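Lipocalin AI-4 (Rhodnius prolixus, PDB 5H9L) probably captures leukotriene-like lipid mediators in its barrel, and here holds a hydroxyeicosatetraenoic acid with a glutathione molecule beside it. Local coordinates at residues F91-A96 against L108-L113; T34-S39 against K120-L125; T28-L33 against K47-S52; N53-F58 against K66-T71. One frame throughout, in Å; residues are numbered along the deposited sequence. Where two conformers were deposited one is given.

All four contacts pair neighbouring antiparallel strands of one curled sheet, the lipocalin barrel, and each touches the bound eicosanoid. Contacts 1 and 2 lie next to each other, with centres about 11 Å apart, and together hold the lipid carboxylate. They are joined by Tyr109 OH, 2.7 Å from Asp121 OD2, a probable hydrogen bond. Contacts 2 and 3 share strand 30-36. Contact 3 passes into contact 4 through a probable bond of 2.8 Å between Gln49 N and Asn57 O. Both line the part of the pocket that holds the lipid tail. Contacts 2 and 4 lie on opposite sides of the chain's centre. Arg110 NH1 of contact 1 reaches Tyr48 OH of contact 3, 3.1 Å away.

Contact 1. Residues F91-A96 against L108-L113; sequences FTSYMA and LYRCGL. With EAH ((5S,7E,9E,11Z,14Z)-5-hydroxyicosa-7,9,11,14-tetraenoic acid), chain B; GSH (glutathione), chain C.
Tyr94 and Cys111 form a hydrogen-bonded antiparallel pair, as do Ala96 and Tyr109. Each pair exchanges two backbone N-H...O bonds; Cys111 N, for example, lies 2.9 Å from Tyr94 O. Met95 and Arg110 form the non-hydrogen-bonded pair between them. There Met95 CA comes within 3.1 Å of Tyr109 O in a CA-H...O contact. One water links the ends of the segments, donating to Thr92 O and accepting a weak bond from Leu113 N.

The two strands form a beta hairpin of the lipocalin barrel. Met95 and Arg110 face the ligand pocket. Tyr94, Ala96, Tyr109 and Cys111 lie on the other face, where Cys111 is tied to Cys10 by a disulfide.

Within these segments Arg110 makes the hydrogen bonds to the lipid; Asn122 and Lys61 add others. Its CG is anti to the backbone N (chi1 -176°), and a bend at chi3 turns the guanidinium to the lipid carboxylate. Arg110 NE donates to EAH O2 at 2.8 Å. NH2 donates to EAH O1 almost straight, with an angle of 176°. EAH C9 lies over one guanidinium face. Ser93 OG packs 3.4 Å from Arg110 CG but is hydrogen-bonded to Tyr114.

Met95 CE meets Leu108 CD2 at 3.6 Å, and Met95 SD touches EAH C17 at 3.5 Å. Glutathione CB2 sits over the centre of the Phe91 ring, and EAH C10 meets the ring edge.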
# COMPACT_ATOMS: atom_id res chain seq x y z
N PHE A 91 8.76 -12.37 -3.33
CA PHE A 91 9.02 -11.08 -3.95
C PHE A 91 9.22 -9.99 -2.92
O PHE A 91 8.90 -10.16 -1.75
CB PHE A 91 7.88 -10.71 -4.91
CG PHE A 91 6.54 -10.51 -4.25
CD1 PHE A 91 5.69 -11.58 -4.03
CD2 PHE A 91 6.14 -9.24 -3.87
CE1 PHE A 91 4.46 -11.39 -3.44
CE2 PHE A 91 4.91 -9.03 -3.26
CZ PHE A 91 4.07 -10.11 -3.05
N THR A 92 9.74 -8.86 -3.37
CA THR A 92 9.94 -7.70 -2.52
C THR A 92 9.05 -6.56 -3.03
O THR A 92 8.89 -6.37 -4.23
CB THR A 92 11.42 -7.24 -2.52
OG1 THR A 92 12.26 -8.35 -2.18
CG2 THR A 92 11.63 -6.13 -1.51
N SER A 93 8.46 -5.80 -2.11
CA SER A 93 7.65 -4.64 -2.47
C SER A 93 7.91 -3.49 -1.51
O SER A 93 8.21 -3.71 -0.34
CB SER A 93 6.17 -5.01 -2.46
OG SER A 93 5.37 -3.97 -3.01
N TYR A 94 7.82 -2.26 -2.00
CA TYR A 94 8.09 -1.07 -1.20
C TYR A 94 6.83 -0.23 -1.07
O TYR A 94 6.06 -0.12 -2.02
CB TYR A 94 9.20 -0.25 -1.84
CG TYR A 94 10.51 -1.00 -1.95
CD1 TYR A 94 10.73 -1.90 -2.99
CD2 TYR A 94 11.51 -0.83 -0.99
CE1 TYR A 94 11.91 -2.61 -3.07
CE2 TYR A 94 12.68 -1.53 -1.08
CZ TYR A 94 12.88 -2.42 -2.12
OH TYR A 94 14.06 -3.12 -2.20
N MET A 95 6.63 0.39 0.08
CA MET A 95 5.46 1.24 0.27
C MET A 95 5.72 2.41 1.20
O MET A 95 6.62 2.36 2.03
CB MET A 95 4.30 0.41 0.81
CG MET A 95 4.62 -0.30 2.13
SD MET A 95 3.33 -0.21 3.36
CE MET A 95 3.39 1.55 3.31
N ALA A 96 4.93 3.47 1.04
CA ALA A 96 4.88 4.56 2.01
C ALA A 96 3.44 4.98 2.20
O ALA A 96 2.65 4.97 1.24
CB ALA A 96 5.71 5.75 1.51
N LEU A 108 -1.87 5.00 0.17
CA LEU A 108 -0.49 4.49 0.11
C LEU A 108 0.06 4.57 -1.29
O LEU A 108 -0.69 4.56 -2.27
CB LEU A 108 -0.43 3.04 0.58
CG LEU A 108 -0.25 2.76 2.07
CD1 LEU A 108 -1.43 3.34 2.85
CD2 LEU A 108 -0.11 1.26 2.34
N TYR A 109 1.39 4.68 -1.37
CA TYR A 109 2.11 4.47 -2.61
C TYR A 109 2.85 3.14 -2.51
O TYR A 109 3.44 2.86 -1.47
CB TYR A 109 3.09 5.63 -2.84
CG TYR A 109 3.99 5.47 -4.04
CD1 TYR A 109 3.51 5.64 -5.33
CD2 TYR A 109 5.33 5.16 -3.87
CE1 TYR A 109 4.35 5.50 -6.43
CE2 TYR A 109 6.17 5.01 -4.95
CZ TYR A 109 5.67 5.18 -6.23
OH TYR A 109 6.53 5.03 -7.30
N ARG A 110 2.84 2.35 -3.58
CA ARG A 110 3.51 1.06 -3.58
C ARG A 110 4.32 0.96 -4.86
O ARG A 110 3.89 1.40 -5.92
CB ARG A 110 2.49 -0.08 -3.48
CG ARG A 110 3.14 -1.46 -3.38
CD ARG A 110 2.18 -2.55 -2.92
NE ARG A 110 1.13 -2.78 -3.90
CZ ARG A 110 0.04 -3.50 -3.67
NH1 ARG A 110 -0.17 -4.06 -2.48
NH2 ARG A 110 -0.87 -3.65 -4.62
N CYS A 111 5.51 0.37 -4.78
CA CYS A 111 6.38 0.25 -5.94
C CYS A 111 7.30 -0.95 -5.80
O CYS A 111 7.68 -1.31 -4.69
CB CYS A 111 7.19 1.54 -6.13
SG CYS A 111 8.19 1.67 -7.66
N GLY A 112 7.67 -1.55 -6.92
CA GLY A 112 8.62 -2.65 -6.90
C GLY A 112 9.09 -2.95 -8.30
O GLY A 112 8.49 -2.49 -9.28
N LEU A 113 10.17 -3.72 -8.41
CA LEU A 113 10.70 -4.14 -9.71
C LEU A 113 10.13 -5.49 -10.14
O LEU A 113 9.93 -5.73 -11.33
CB LEU A 113 12.24 -4.23 -9.68
CG LEU A 113 12.98 -2.92 -9.41
CD1 LEU A 113 14.48 -3.15 -9.43
CD2 LEU A 113 12.57 -1.86 -10.41
O1 EAH B . -0.59 -2.39 -7.18
C1 EAH B . 0.62 -2.24 -7.45
O2 EAH B . 1.44 -1.98 -6.54
C2 EAH B . 1.09 -2.34 -8.89
C3 EAH B . 1.76 -3.66 -9.13
C4 EAH B . 0.76 -4.75 -8.83
C5 EAH B . 1.50 -5.99 -8.40
O3 EAH B . 0.62 -7.08 -8.46
C6 EAH B . 1.91 -5.86 -7.08
C7 EAH B . 1.87 -6.60 -5.92
C8 EAH B . 2.46 -6.16 -4.79
C9 EAH B . 1.93 -6.67 -3.47
C10 EAH B . 2.50 -6.29 -2.31
C11 EAH B . 1.78 -6.62 -1.03
C12 EAH B . 2.21 -6.27 0.20
C13 EAH B . 3.49 -5.50 0.48
C14 EAH B . 3.35 -4.04 0.09
C15 EAH B . 2.62 -3.13 0.78
C16 EAH B . 1.83 -3.46 2.04
C17 EAH B . 0.78 -2.39 2.27
C18 EAH B . -0.31 -2.90 3.20
C19 EAH B . -0.30 -2.15 4.51
C20 EAH B . -1.55 -2.48 5.30
N1 GSH C . 6.63 -11.27 -13.45
CA1 GSH C . 7.59 -11.93 -12.66
C1 GSH C . 7.40 -13.43 -12.79
O11 GSH C . 6.39 -13.90 -13.40
O12 GSH C . 8.26 -14.22 -12.29
CB1 GSH C . 7.45 -11.54 -11.19
CG1 GSH C . 6.03 -11.83 -10.70
CD1 GSH C . 5.88 -11.46 -9.24
OE1 GSH C . 6.84 -11.26 -8.52
N2 GSH C . 4.54 -11.35 -8.71
CA2 GSH C . 4.39 -11.01 -7.31
C2 GSH C . 3.28 -11.88 -6.76
O2 GSH C . 3.29 -13.08 -6.95
CB2 GSH C . 4.09 -9.57 -7.15
SG2 GSH C . 2.90 -9.02 -8.36
N3 GSH C . 2.21 -11.30 -6.03
CA3 GSH C . 1.19 -12.16 -5.53
C3 GSH C . 0.02 -11.28 -5.16
O31 GSH C . -1.03 -11.81 -4.72
O32 GSH C . 0.11 -10.04 -5.31
O HOH W 1 10.46 -6.36 -6.40

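Contact 2. Residues T34-S39 against K120-L125; sequences THSRDS and KDNFLL. With EAH ((5S,7E,9E,11Z,14Z)-5-hydroxyicosa-7,9,11,14-tetraenoic acid), chain B.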
# COMPACT_ATOMS: atom_id res chain seq x y z
N THR A 34 -9.64 -0.97 -1.25
CA THR A 34 -10.93 -0.73 -1.89
C THR A 34 -10.82 -0.01 -3.24
O THR A 34 -11.70 -0.13 -4.08
CB THR A 34 -11.88 0.09 -0.97
OG1 THR A 34 -11.31 1.36 -0.64
CG2 THR A 34 -12.17 -0.67 0.31
N HIS A 35 -9.75 0.77 -3.45
CA HIS A 35 -9.56 1.55 -4.69
C HIS A 35 -8.09 1.63 -5.03
O HIS A 35 -7.25 1.55 -4.15
CB HIS A 35 -10.09 2.98 -4.57
CG HIS A 35 -11.55 3.08 -4.26
ND1 HIS A 35 -12.07 2.75 -3.03
CD2 HIS A 35 -12.58 3.54 -5.00
CE1 HIS A 35 -13.38 2.95 -3.04
NE2 HIS A 35 -13.71 3.43 -4.23
N SER A 36 -7.79 1.83 -6.31
CA SER A 36 -6.40 2.03 -6.71
C SER A 36 -6.34 2.81 -8.02
O SER A 36 -7.31 2.84 -8.78
CB SER A 36 -5.69 0.69 -6.85
OG SER A 36 -6.32 -0.13 -7.83
N ARG A 37 -5.21 3.46 -8.28
CA ARG A 37 -5.04 4.19 -9.53
C ARG A 37 -5.12 3.24 -10.74
O ARG A 37 -5.82 3.51 -11.71
CB ARG A 37 -3.71 4.94 -9.55
CG ARG A 37 -3.51 5.80 -10.79
CD ARG A 37 -2.08 6.29 -10.92
NE ARG A 37 -1.17 5.17 -11.16
CZ ARG A 37 0.13 5.18 -10.92
NH1 ARG A 37 0.73 6.27 -10.44
NH2 ARG A 37 0.84 4.09 -11.17
N ASP A 38 -4.36 2.15 -10.66
CA ASP A 38 -4.30 1.14 -11.71
C ASP A 38 -4.94 -0.10 -11.15
O ASP A 38 -4.75 -0.39 -9.97
CB ASP A 38 -2.87 0.81 -12.14
CG ASP A 38 -2.08 2.03 -12.55
OD1 ASP A 38 -2.68 3.06 -12.93
OD2 ASP A 38 -0.83 1.95 -12.50
N SER A 39 -5.69 -0.83 -11.96
CA SER A 39 -6.35 -2.03 -11.46
C SER A 39 -6.32 -3.16 -12.47
O SER A 39 -6.25 -2.93 -13.68
CB SER A 39 -7.80 -1.71 -11.06
OG SER A 39 -8.55 -1.20 -12.15
N LYS A 120 7.07 -1.10 -11.34
CA LYS A 120 5.62 -1.03 -11.44
C LYS A 120 5.11 -0.44 -10.14
O LYS A 120 5.40 -0.96 -9.06
CB LYS A 120 4.99 -2.41 -11.68
CG LYS A 120 5.44 -3.07 -12.97
CD LYS A 120 4.54 -4.24 -13.38
CE LYS A 120 3.66 -4.74 -12.25
NZ LYS A 120 2.64 -5.71 -12.74
N ASP A 121 4.37 0.66 -10.22
CA ASP A 121 3.93 1.32 -9.00
C ASP A 121 2.43 1.59 -9.03
O ASP A 121 1.76 1.31 -10.02
CB ASP A 121 4.75 2.61 -8.73
CG ASP A 121 4.52 3.71 -9.76
OD1 ASP A 121 3.70 3.55 -10.68
OD2 ASP A 121 5.18 4.77 -9.62
N ASN A 122 1.91 2.12 -7.94
CA ASN A 122 0.47 2.34 -7.82
C ASN A 122 0.18 3.24 -6.64
O ASN A 122 0.99 3.32 -5.72
CB ASN A 122 -0.27 1.00 -7.62
CG ASN A 122 -1.65 0.97 -8.28
OD1 ASN A 122 -2.20 2.00 -8.67
ND2 ASN A 122 -2.20 -0.23 -8.41
N PHE A 123 -0.97 3.90 -6.67
CA PHE A 123 -1.52 4.52 -5.47
C PHE A 123 -2.73 3.72 -5.04
O PHE A 123 -3.55 3.33 -5.87
CB PHE A 123 -1.88 5.98 -5.69
CG PHE A 123 -0.68 6.89 -5.78
CD1 PHE A 123 -0.04 7.11 -6.98
CD2 PHE A 123 -0.21 7.54 -4.64
CE1 PHE A 123 1.06 7.96 -7.06
CE2 PHE A 123 0.86 8.37 -4.71
CZ PHE A 123 1.51 8.60 -5.92
N LEU A 124 -2.82 3.47 -3.74
CA LEU A 124 -3.77 2.52 -3.16
C LEU A 124 -4.58 3.21 -2.10
O LEU A 124 -4.02 3.89 -1.25
CB LEU A 124 -3.03 1.33 -2.54
CG LEU A 124 -2.00 0.61 -3.41
CD1 LEU A 124 -1.26 -0.46 -2.60
CD2 LEU A 124 -2.65 -0.01 -4.62
N LEU A 125 -5.89 3.01 -2.13
CA LEU A 125 -6.73 3.49 -1.04
C LEU A 125 -7.21 2.30 -0.21
O LEU A 125 -7.93 1.41 -0.71
CB LEU A 125 -7.91 4.29 -1.56
CG LEU A 125 -8.85 4.84 -0.48
CD1 LEU A 125 -8.13 5.83 0.41
CD2 LEU A 125 -10.06 5.50 -1.11
O1 EAH B . -0.59 -2.39 -7.18
C1 EAH B . 0.62 -2.24 -7.45
O2 EAH B . 1.44 -1.98 -6.54
C2 EAH B . 1.09 -2.34 -8.89
C3 EAH B . 1.76 -3.66 -9.13
C4 EAH B . 0.76 -4.75 -8.83
C5 EAH B . 1.50 -5.99 -8.40
O3 EAH B . 0.62 -7.08 -8.46
C6 EAH B . 1.91 -5.86 -7.08
C7 EAH B . 1.87 -6.60 -5.92
C8 EAH B . 2.46 -6.16 -4.79
C9 EAH B . 1.93 -6.67 -3.47
C10 EAH B . 2.50 -6.29 -2.31
C11 EAH B . 1.78 -6.62 -1.03
C12 EAH B . 2.21 -6.27 0.20
C13 EAH B . 3.49 -5.50 0.48
C14 EAH B . 3.35 -4.04 0.09
C15 EAH B . 2.62 -3.13 0.78
C16 EAH B . 1.83 -3.46 2.04
C17 EAH B . 0.78 -2.39 2.27
C18 EAH B . -0.31 -2.90 3.20
C19 EAH B . -0.30 -2.15 4.51
C20 EAH B . -1.55 -2.48 5.30
O HOH W 2 3.61 6.78 -10.30
O HOH W 3 0.72 -0.26 -12.06
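Arg37 and Asp121 form a salt bridge, with Arg37 NH2 3.0 Å from Asp121 OD1. The same Arg37 also grips its neighbour Asp38 side-on, NE to OD1 and NH2 to OD2. All three oxygens lie in the guanidinium plane, yet each is met from above its own carboxylate plane. A water joins Arg37 NH1 to Asp121 OD2. Tyr109 OH also hydrogen-bonds OD2.

The Asn122 amide makes two hydrogen bonds to the Asp38 backbone: OD1 accepts from Asp38 N at 2.9 Å, and ND2 donates to Asp38 O at 3.0 Å. Ser36 OG reaches that carbonyl from the opposite face. ND2 also donates to EAH O1, so the clamp on Asp38 probably helps position the amide for the ligand.

Strands 30-36 and 120-127 are antiparallel neighbours in the lipocalin barrel. Thr34 and His35 both face Leu125, a classic beta bulge. Leu125 N donates to His35 O at 2.8 Å, and Arg37 N to Phe123 O.

In the packing, Arg37 NH1 meets the Phe123 ring at its edge, 3.6 Å from CD1. The His35 and Leu125 side chains run side by side.

Contact 3. Residues T28-L33 against K47-S52; sequences TGDWYL and KYQTGS. With EAH ((5S,7E,9E,11Z,14Z)-5-hydroxyicosa-7,9,11,14-tetraenoic acid), chain B.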
# COMPACT_ATOMS: atom_id res chain seq x y z
N THR A 28 -1.88 -1.86 12.61
CA THR A 28 -2.73 -2.56 13.55
C THR A 28 -4.05 -2.85 12.84
O THR A 28 -4.44 -2.10 11.93
CB THR A 28 -2.96 -1.72 14.83
OG1 THR A 28 -3.58 -2.54 15.83
CG2 THR A 28 -3.83 -0.51 14.53
N GLY A 29 -4.69 -3.95 13.20
CA GLY A 29 -5.99 -4.29 12.64
C GLY A 29 -5.98 -4.73 11.19
O GLY A 29 -4.97 -5.19 10.66
N ASP A 30 -7.14 -4.57 10.55
CA ASP A 30 -7.36 -4.98 9.16
C ASP A 30 -7.52 -3.77 8.26
O ASP A 30 -8.13 -2.79 8.65
CB ASP A 30 -8.63 -5.83 9.02
CG ASP A 30 -8.50 -7.20 9.66
OD1 ASP A 30 -7.37 -7.65 9.90
OD2 ASP A 30 -9.56 -7.81 9.93
N TRP A 31 -6.98 -3.86 7.05
CA TRP A 31 -7.14 -2.82 6.04
C TRP A 31 -7.65 -3.45 4.74
O TRP A 31 -7.00 -4.35 4.21
CB TRP A 31 -5.81 -2.12 5.77
CG TRP A 31 -5.35 -1.12 6.80
CD1 TRP A 31 -4.32 -1.27 7.68
CD2 TRP A 31 -5.86 0.21 7.01
NE1 TRP A 31 -4.17 -0.14 8.44
CE2 TRP A 31 -5.10 0.79 8.04
CE3 TRP A 31 -6.89 0.95 6.42
CZ2 TRP A 31 -5.33 2.09 8.50
CZ3 TRP A 31 -7.12 2.24 6.87
CH2 TRP A 31 -6.34 2.80 7.90
N TYR A 32 -8.79 -2.99 4.23
CA TYR A 32 -9.29 -3.48 2.93
C TYR A 32 -8.82 -2.59 1.80
O TYR A 32 -8.93 -1.36 1.87
CB TYR A 32 -10.83 -3.52 2.93
CG TYR A 32 -11.42 -4.48 3.92
CD1 TYR A 32 -11.61 -4.09 5.25
CD2 TYR A 32 -11.80 -5.77 3.55
CE1 TYR A 32 -12.15 -4.96 6.18
CE2 TYR A 32 -12.35 -6.64 4.49
CZ TYR A 32 -12.51 -6.22 5.79
OH TYR A 32 -13.04 -7.08 6.73
N LEU A 33 -8.31 -3.20 0.74
CA LEU A 33 -7.86 -2.43 -0.42
C LEU A 33 -9.07 -2.17 -1.32
O LEU A 33 -9.49 -3.05 -2.08
CB LEU A 33 -6.76 -3.20 -1.15
CG LEU A 33 -6.23 -2.59 -2.45
CD1 LEU A 33 -5.91 -1.12 -2.27
CD2 LEU A 33 -5.00 -3.35 -2.91
N LYS A 47 -8.00 -8.22 1.76
CA LYS A 47 -7.98 -7.81 3.16
C LYS A 47 -6.58 -8.02 3.72
O LYS A 47 -6.08 -9.13 3.78
CB LYS A 47 -9.00 -8.59 3.99
CG LYS A 47 -8.99 -8.22 5.48
CD LYS A 47 -10.06 -8.95 6.28
CE LYS A 47 -9.69 -10.41 6.50
NZ LYS A 47 -10.64 -11.07 7.44
N TYR A 48 -5.94 -6.92 4.10
CA TYR A 48 -4.61 -6.96 4.66
C TYR A 48 -4.71 -7.04 6.18
O TYR A 48 -5.17 -6.12 6.83
CB TYR A 48 -3.81 -5.73 4.20
CG TYR A 48 -3.40 -5.79 2.74
CD1 TYR A 48 -4.33 -5.64 1.72
CD2 TYR A 48 -2.06 -5.99 2.38
CE1 TYR A 48 -3.95 -5.71 0.38
CE2 TYR A 48 -1.68 -6.04 1.04
CZ TYR A 48 -2.62 -5.89 0.05
OH TYR A 48 -2.24 -5.96 -1.27
N GLN A 49 -4.26 -8.16 6.73
CA GLN A 49 -4.24 -8.38 8.17
C GLN A 49 -2.87 -8.04 8.72
O GLN A 49 -1.85 -8.50 8.20
CB GLN A 49 -4.60 -9.83 8.49
CG GLN A 49 -5.94 -10.25 7.89
CD GLN A 49 -6.35 -11.65 8.28
OE1 GLN A 49 -6.61 -12.49 7.42
NE2 GLN A 49 -6.44 -11.90 9.58
N THR A 50 -2.83 -7.23 9.77
CA THR A 50 -1.55 -6.83 10.35
C THR A 50 -1.30 -7.54 11.67
O THR A 50 -2.24 -7.88 12.40
CB THR A 50 -1.46 -5.32 10.59
OG1 THR A 50 -2.33 -4.96 11.67
CG2 THR A 50 -1.82 -4.53 9.34
N GLY A 51 -0.02 -7.77 11.96
CA GLY A 51 0.41 -8.27 13.26
C GLY A 51 1.60 -7.46 13.77
O GLY A 51 2.03 -6.49 13.13
N SER A 52 2.15 -7.86 14.91
CA SER A 52 3.30 -7.17 15.50
C SER A 52 4.51 -7.26 14.59
O SER A 52 4.60 -8.15 13.75
CB SER A 52 3.69 -7.77 16.86
OG SER A 52 2.57 -7.95 17.71
O1 EAH B . -0.59 -2.39 -7.18
C1 EAH B . 0.62 -2.24 -7.45
O2 EAH B . 1.44 -1.98 -6.54
C2 EAH B . 1.09 -2.34 -8.89
C3 EAH B . 1.76 -3.66 -9.13
C4 EAH B . 0.76 -4.75 -8.83
C5 EAH B . 1.50 -5.99 -8.40
O3 EAH B . 0.62 -7.08 -8.46
C6 EAH B . 1.91 -5.86 -7.08
C7 EAH B . 1.87 -6.60 -5.92
C8 EAH B . 2.46 -6.16 -4.79
C9 EAH B . 1.93 -6.67 -3.47
C10 EAH B . 2.50 -6.29 -2.31
C11 EAH B . 1.78 -6.62 -1.03
C12 EAH B . 2.21 -6.27 0.20
C13 EAH B . 3.49 -5.50 0.48
C14 EAH B . 3.35 -4.04 0.09
C15 EAH B . 2.62 -3.13 0.78
C16 EAH B . 1.83 -3.46 2.04
C17 EAH B . 0.78 -2.39 2.27
C18 EAH B . -0.31 -2.90 3.20
C19 EAH B . -0.30 -2.15 4.51
C20 EAH B . -1.55 -2.48 5.30
O HOH W 4 -2.91 -5.93 14.63
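Thr50 meets Gly29 with OG1 set between its backbone N and carbonyl carbon (chi1 70°). This puts Thr50 OG1 2.8 Å from Gly29 O, in the carbonyl plane and on a lone pair. Thr50 N donates to the same oxygen, so one residue grips it twice. Lys47 carries CG anti to the backbone N, and its chain runs over one face of the Tyr32 ring. Lys47 CG lies 4.2 Å from the ring centroid, a CH-pi contact. Further out, Lys47 CD passes 3.5 Å from Tyr32 OH. Lys47 NZ stays 4.2 Å from Asp30 OD2, beyond a salt bridge, though the opposite charges probably still attract.

Strands 30-36 and 46-51 form an antiparallel hairpin of the lipocalin barrel. Trp31 and Tyr48 form a hydrogen-bonded pair, with Tyr48 N 2.8 Å from Trp31 O. Their side chains share the face toward the lipid tail. Tyr48 CD2 touches EAH C18 at 3.6 Å, and Trp31 CD1 touches EAH C20 at 3.8 Å. Leu33 lies alongside Tyr48, CB against CE1. The Tyr48 ring stacks on Phe58, its hydroxyl bonds Glu46, and Trp31 NE1 bonds Phe26 O. A water bridges Gly29 N and Thr50 O.

Contact 4. Residues N53-F58 against K66-T71; sequences NLQLNF and KCSGST. With EAH ((5S,7E,9E,11Z,14Z)-5-hydroxyicosa-7,9,11,14-tetraenoic acid), chain B.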
# COMPACT_ATOMS: atom_id res chain seq x y z
N ASN A 53 5.44 -6.33 14.77
CA ASN A 53 6.73 -6.34 14.08
C ASN A 53 6.60 -6.33 12.56
O ASN A 53 7.35 -7.02 11.86
CB ASN A 53 7.56 -7.56 14.50
CG ASN A 53 7.75 -7.63 16.00
OD1 ASN A 53 7.90 -6.61 16.67
ND2 ASN A 53 7.73 -8.85 16.53
N LEU A 54 5.64 -5.55 12.07
CA LEU A 54 5.49 -5.31 10.63
C LEU A 54 5.24 -6.60 9.86
O LEU A 54 5.71 -6.78 8.74
CB LEU A 54 6.74 -4.60 10.09
CG LEU A 54 7.04 -3.24 10.73
CD1 LEU A 54 8.36 -2.65 10.22
CD2 LEU A 54 5.88 -2.28 10.47
N GLN A 55 4.47 -7.51 10.47
CA GLN A 55 4.06 -8.71 9.75
C GLN A 55 2.69 -8.48 9.15
O GLN A 55 1.84 -7.82 9.74
CB GLN A 55 4.05 -9.93 10.67
CG GLN A 55 5.37 -10.19 11.37
CD GLN A 55 6.52 -10.35 10.40
OE1 GLN A 55 6.58 -11.31 9.64
NE2 GLN A 55 7.46 -9.41 10.43
N LEU A 56 2.47 -9.00 7.95
CA LEU A 56 1.14 -8.92 7.39
C LEU A 56 0.79 -10.15 6.58
O LEU A 56 1.66 -10.92 6.16
CB LEU A 56 0.97 -7.63 6.57
CG LEU A 56 1.79 -7.29 5.34
CD1 LEU A 56 1.23 -7.97 4.10
CD2 LEU A 56 1.82 -5.78 5.15
N ASN A 57 -0.51 -10.35 6.42
CA ASN A 57 -1.06 -11.46 5.67
C ASN A 57 -2.13 -10.88 4.77
O ASN A 57 -2.89 -10.02 5.22
CB ASN A 57 -1.66 -12.53 6.59
CG ASN A 57 -0.61 -13.37 7.30
OD1 ASN A 57 0.59 -13.12 7.19
ND2 ASN A 57 -1.07 -14.38 8.03
N PHE A 58 -2.20 -11.30 3.52
CA PHE A 58 -3.38 -10.93 2.74
C PHE A 58 -3.74 -12.01 1.75
O PHE A 58 -2.93 -12.87 1.43
CB PHE A 58 -3.18 -9.58 2.02
CG PHE A 58 -2.17 -9.60 0.89
CD1 PHE A 58 -0.82 -9.39 1.15
CD2 PHE A 58 -2.57 -9.77 -0.43
CE1 PHE A 58 0.11 -9.39 0.13
CE2 PHE A 58 -1.63 -9.76 -1.46
CZ PHE A 58 -0.29 -9.57 -1.17
N LYS A 66 2.18 -13.88 2.74
CA LYS A 66 2.70 -13.48 4.04
C LYS A 66 3.92 -12.59 3.83
O LYS A 66 4.81 -12.93 3.07
CB LYS A 66 3.06 -14.70 4.88
CG LYS A 66 1.85 -15.55 5.22
CD LYS A 66 2.23 -16.80 5.99
CE LYS A 66 1.01 -17.64 6.30
NZ LYS A 66 0.18 -17.90 5.09
N CYS A 67 3.94 -11.46 4.52
CA CYS A 67 5.01 -10.48 4.32
C CYS A 67 5.64 -10.03 5.63
O CYS A 67 4.99 -9.98 6.67
CB CYS A 67 4.50 -9.24 3.59
SG CYS A 67 3.71 -9.52 1.98
N SER A 68 6.91 -9.68 5.55
CA SER A 68 7.65 -9.18 6.70
C SER A 68 8.27 -7.85 6.32
O SER A 68 8.98 -7.75 5.32
CB SER A 68 8.72 -10.17 7.13
OG SER A 68 9.48 -9.67 8.21
N GLY A 69 8.00 -6.81 7.10
CA GLY A 69 8.47 -5.48 6.75
C GLY A 69 9.64 -4.97 7.54
O GLY A 69 9.99 -5.45 8.63
N SER A 70 10.26 -3.93 6.99
CA SER A 70 11.35 -3.21 7.64
C SER A 70 11.43 -1.80 7.07
O SER A 70 11.02 -1.56 5.93
CB SER A 70 12.68 -3.93 7.45
OG SER A 70 12.97 -4.10 6.08
N THR A 71 11.96 -0.87 7.85
CA THR A 71 12.09 0.50 7.37
C THR A 71 13.23 0.59 6.36
O THR A 71 14.18 -0.17 6.40
CB THR A 71 12.34 1.48 8.53
OG1 THR A 71 13.47 1.04 9.29
CG2 THR A 71 11.13 1.54 9.45
O1 EAH B . -0.59 -2.39 -7.18
C1 EAH B . 0.62 -2.24 -7.45
O2 EAH B . 1.44 -1.98 -6.54
C2 EAH B . 1.09 -2.34 -8.89
C3 EAH B . 1.76 -3.66 -9.13
C4 EAH B . 0.76 -4.75 -8.83
C5 EAH B . 1.50 -5.99 -8.40
O3 EAH B . 0.62 -7.08 -8.46
C6 EAH B . 1.91 -5.86 -7.08
C7 EAH B . 1.87 -6.60 -5.92
C8 EAH B . 2.46 -6.16 -4.79
C9 EAH B . 1.93 -6.67 -3.47
C10 EAH B . 2.50 -6.29 -2.31
C11 EAH B . 1.78 -6.62 -1.03
C12 EAH B . 2.21 -6.27 0.20
C13 EAH B . 3.49 -5.50 0.48
C14 EAH B . 3.35 -4.04 0.09
C15 EAH B . 2.62 -3.13 0.78
C16 EAH B . 1.83 -3.46 2.04
C17 EAH B . 0.78 -2.39 2.27
C18 EAH B . -0.31 -2.90 3.20
C19 EAH B . -0.30 -2.15 4.51
C20 EAH B . -1.55 -2.48 5.30
O HOH W 5 9.87 -7.80 10.14
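Gly69 N gives a 2.8 Å hydrogen bond to Leu54 O, just before strand 55-60 begins. Strands 55-60 and 63-71 form a beta hairpin of the lipocalin barrel. Leu56 and Cys67 form a hydrogen-bonded pair. Cys67 N donates to Leu56 O at 2.9 Å, and Leu56 N donates to Cys67 O.

On the face with Gln55 and Ser68, a bend at chi2 (-56°) folds the Gln55 amide back. Gln55 NE2 then donates to Asn53 O at 2.8 Å. One water accepts from Ser68 OG and donates to both Asn53 O and Gly69 O, so it ties the two segments together.

The face with Leu56 and Cys67 looks into the barrel. Leu56 CD1 packs 3.5 Å from Cys67 CB, while its other branch, CD2, touches EAH C16. Cys67 is fixed to Cys83 by a disulfide. Its SG meets the Phe58 ring at the edge, 4.0 Å from CE1, and the same Phe58 CE1 lies 3.4 Å from EAH C11.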